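Transcriptional regulator (Aquifex aeolicus, PDB 2EH3) probably binds DNA through a helix-turn-helix domain and regulates transcription, as TetR/AcrR-family regulators do. Local coordinates at residues R6-S11 with I50-E55. Residues are numbered along the deposited sequence; the frame is centred on the assembly and turned at random.
Sequences RILEVS and ITEIIE
The flat group nearest this contact in the TetR-type DNA-binding domain is the Glu-52 carboxylate, but it turns to Arg-56, one turn on, where OE2 forms a salt bridge; CG alone meets Leu-8, lying 4.1 Å from its CD2. A glutamate suits this partly exposed border, its CG methylene packing against leucine and its charge paired along its own helix. Segments 6-11 and 50-55, on helix 3-18 and on helix 46-67 that leads into the C-terminal domain, cross almost at right angles (-93°). Their axes are 10.4 Å apart at closest approach, a separation spanned mainly by Leu-8 and Ile-53. These two run past each other in opposite directions, CD2 of Leu-8 coming within 3.6 Å of CG1 of Ile-53. In Ile-53, chi1 (-72°) puts CG1 beside the backbone N, and the extended chi2 (177°) carries CD1 on to CB of Ser-11, 4.1 Å away. Leu-49 touches Leu-8 and Ser-11 as well, and Ile-28 of the predicted helix-turn-helix also packs on Ser-11. Serine is small enough for this buried place and satisfies its hydroxyl within its own helix: OG donates to Ile-7 O at 2.9 Å, from above the carbonyl plane, and that oxygen also accepts the backbone N-H of Ser-11.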
ATOM      1  N   ARG A   6     -28.898   7.232  -0.033  1.00 14.43           N
ATOM      2  CA  ARG A   6     -28.552   8.249   0.953  1.00 14.78           C
ATOM      3  C   ARG A   6     -27.711   7.666   2.089  1.00 13.19           C
ATOM      4  O   ARG A   6     -26.734   8.291   2.540  1.00 14.70           O
ATOM      5  CB  ARG A   6     -29.818   8.909   1.517  1.00 17.22           C
ATOM      6  CG  ARG A   6     -30.504   9.807   0.515  1.00 21.71           C
ATOM      7  CD  ARG A   6     -31.100  11.039   1.187  1.00 26.47           C
ATOM      8  NE  ARG A   6     -32.301  10.736   1.957  1.00 30.59           N
ATOM      9  CZ  ARG A   6     -32.340  10.483   3.261  1.00 30.34           C
ATOM     10  NH1 ARG A   6     -31.233  10.491   3.997  1.00 30.63           N
ATOM     11  NH2 ARG A   6     -33.510  10.232   3.832  1.00 31.57           N
ATOM     12  N   ILE A   7     -28.080   6.480   2.550  1.00 12.61           N
ATOM     13  CA  ILE A   7     -27.321   5.826   3.613  1.00 10.96           C
ATOM     14  C   ILE A   7     -25.896   5.575   3.104  1.00 11.38           C
ATOM     15  O   ILE A   7     -24.931   5.819   3.817  1.00 11.62           O
ATOM     16  CB  ILE A   7     -27.970   4.493   3.995  1.00 10.96           C
ATOM     17  CG1 ILE A   7     -29.310   4.763   4.669  1.00 12.62           C
ATOM     18  CG2 ILE A   7     -27.062   3.685   4.922  1.00 11.00           C
ATOM     19  CD1 ILE A   7     -30.179   3.520   4.845  1.00 13.35           C
ATOM     20  N   LEU A   8     -25.764   5.072   1.885  1.00 11.42           N
ATOM     21  CA  LEU A   8     -24.428   4.820   1.347  1.00 10.81           C
ATOM     22  C   LEU A   8     -23.583   6.089   1.302  1.00 11.69           C
ATOM     23  O   LEU A   8     -22.385   6.051   1.618  1.00 10.96           O
ATOM     24  CB  LEU A   8     -24.541   4.199  -0.052  1.00 11.15           C
ATOM     25  CG  LEU A   8     -24.943   2.727   0.007  1.00 13.28           C
ATOM     26  CD1 LEU A   8     -25.430   2.261  -1.372  1.00 15.65           C
ATOM     27  CD2 LEU A   8     -23.758   1.904   0.471  1.00 15.23           C
ATOM     28  N   GLU A   9     -24.187   7.210   0.911  1.00 11.39           N
ATOM     29  CA  GLU A   9     -23.442   8.463   0.814  1.00 12.80           C
ATOM     30  C   GLU A   9     -22.982   8.968   2.167  1.00 13.10           C
ATOM     31  O   GLU A   9     -21.816   9.367   2.320  1.00 12.55           O
ATOM     32  CB  GLU A   9     -24.270   9.528   0.074  1.00 14.22           C
ATOM     33  CG  GLU A   9     -24.476   9.197  -1.413  1.00 19.82           C
ATOM     34  CD  GLU A   9     -23.149   8.945  -2.132  1.00 22.06           C
ATOM     35  OE1 GLU A   9     -22.282   9.852  -2.110  1.00 24.64           O
ATOM     36  OE2 GLU A   9     -22.972   7.846  -2.702  1.00 22.63           O
ATOM     37  N   VAL A  10     -23.880   8.919   3.151  1.00 10.86           N
ATOM     38  CA  VAL A  10     -23.547   9.359   4.496  1.00 12.70           C
ATOM     39  C   VAL A  10     -22.461   8.463   5.094  1.00 12.78           C
ATOM     40  O   VAL A  10     -21.545   8.955   5.757  1.00 11.37           O
ATOM     41  CB  VAL A  10     -24.808   9.336   5.402  1.00 13.79           C
ATOM     42  CG1 VAL A  10     -24.431   9.484   6.863  1.00 15.47           C
ATOM     43  CG2 VAL A  10     -25.745  10.491   5.001  1.00 12.58           C
ATOM     44  N   SER A  11     -22.563   7.154   4.856  1.00 11.62           N
ATOM     45  CA  SER A  11     -21.603   6.187   5.426  1.00 10.32           C
ATOM     46  C   SER A  11     -20.222   6.387   4.799  1.00 10.47           C
ATOM     47  O   SER A  11     -19.199   6.310   5.486  1.00 11.06           O
ATOM     48  CB  SER A  11     -22.089   4.736   5.219  1.00 11.65           C
ATOM     49  OG  SER A  11     -23.366   4.515   5.813  1.00 12.86           O
ATOM     50  N   ILE A  50     -20.416  -1.728   4.585  1.00 13.10           N
ATOM     51  CA  ILE A  50     -19.131  -1.388   3.980  1.00 13.74           C
ATOM     52  C   ILE A  50     -18.852  -2.297   2.787  1.00 14.73           C
ATOM     53  O   ILE A  50     -18.264  -1.861   1.800  1.00 13.90           O
ATOM     54  CB  ILE A  50     -17.966  -1.446   5.018  1.00 13.39           C
ATOM     55  CG1 ILE A  50     -16.676  -0.870   4.387  1.00 13.20           C
ATOM     56  CG2 ILE A  50     -17.808  -2.829   5.532  1.00 15.28           C
ATOM     57  CD1 ILE A  50     -15.595  -0.535   5.437  1.00 15.21           C
ATOM     58  N   THR A  51     -19.309  -3.539   2.858  1.00 13.65           N
ATOM     59  CA  THR A  51     -19.090  -4.461   1.754  1.00 15.12           C
ATOM     60  C   THR A  51     -19.792  -3.910   0.508  1.00 15.60           C
ATOM     61  O   THR A  51     -19.215  -3.931  -0.575  1.00 15.89           O
ATOM     62  CB  THR A  51     -19.600  -5.879   2.118  1.00 16.57           C
ATOM     63  OG1 THR A  51     -18.882  -6.366   3.264  1.00 17.90           O
ATOM     64  CG2 THR A  51     -19.353  -6.859   0.970  1.00 17.52           C
ATOM     65  N   GLU A  52     -21.003  -3.376   0.670  1.00 14.02           N
ATOM     66  CA  GLU A  52     -21.737  -2.818  -0.468  1.00 15.02           C
ATOM     67  C   GLU A  52     -21.059  -1.584  -1.048  1.00 15.58           C
ATOM     68  O   GLU A  52     -21.079  -1.378  -2.261  1.00 16.15           O
ATOM     69  CB  GLU A  52     -23.175  -2.496  -0.058  1.00 16.02           C
ATOM     70  CG  GLU A  52     -24.039  -1.869  -1.179  1.00 19.53           C
ATOM     71  CD  GLU A  52     -24.370  -2.827  -2.313  1.00 23.61           C
ATOM     72  OE1 GLU A  52     -24.128  -4.037  -2.155  1.00 24.50           O
ATOM     73  OE2 GLU A  52     -24.892  -2.359  -3.356  1.00 25.23           O
ATOM     74  N   ILE A  53     -20.480  -0.752  -0.187  1.00 13.30           N
ATOM     75  CA  ILE A  53     -19.770   0.452  -0.622  1.00 12.50           C
ATOM     76  C   ILE A  53     -18.640   0.036  -1.558  1.00 14.87           C
ATOM     77  O   ILE A  53     -18.457   0.617  -2.633  1.00 15.15           O
ATOM     78  CB  ILE A  53     -19.159   1.220   0.595  1.00 13.13           C
ATOM     79  CG1 ILE A  53     -20.277   1.898   1.387  1.00 14.04           C
ATOM     80  CG2 ILE A  53     -18.143   2.253   0.126  1.00 15.19           C
ATOM     81  CD1 ILE A  53     -19.776   2.614   2.625  1.00 14.10           C
ATOM     82  N   ILE A  54     -17.881  -0.971  -1.134  1.00 14.84           N
ATOM     83  CA  ILE A  54     -16.778  -1.456  -1.944  1.00 14.93           C
ATOM     84  C   ILE A  54     -17.292  -2.094  -3.219  1.00 16.74           C
ATOM     85  O   ILE A  54     -16.773  -1.812  -4.318  1.00 17.66           O
ATOM     86  CB  ILE A  54     -15.930  -2.468  -1.139  1.00 14.13           C
ATOM     87  CG1 ILE A  54     -15.365  -1.769   0.112  1.00 16.04           C
ATOM     88  CG2 ILE A  54     -14.804  -3.057  -2.018  1.00 13.21           C
ATOM     89  CD1 ILE A  54     -14.446  -0.567  -0.170  1.00 16.83           C
ATOM     90  N   GLU A  55     -18.323  -2.928  -3.087  1.00 17.83           N
ATOM     91  CA  GLU A  55     -18.892  -3.622  -4.239  1.00 20.34           C
ATOM     92  C   GLU A  55     -19.367  -2.652  -5.321  1.00 20.53           C
ATOM     93  O   GLU A  55     -19.181  -2.899  -6.525  1.00 19.05           O
ATOM     94  CB  GLU A  55     -20.048  -4.509  -3.791  1.00 21.28           C
ATOM     95  CG  GLU A  55     -20.440  -5.581  -4.786  1.00 24.75           C
ATOM     96  CD  GLU A  55     -19.416  -6.698  -4.879  1.00 26.17           C
ATOM     97  OE1 GLU A  55     -18.474  -6.730  -4.054  1.00 27.79           O
ATOM     98  OE2 GLU A  55     -19.563  -7.553  -5.775  1.00 29.52           O
TER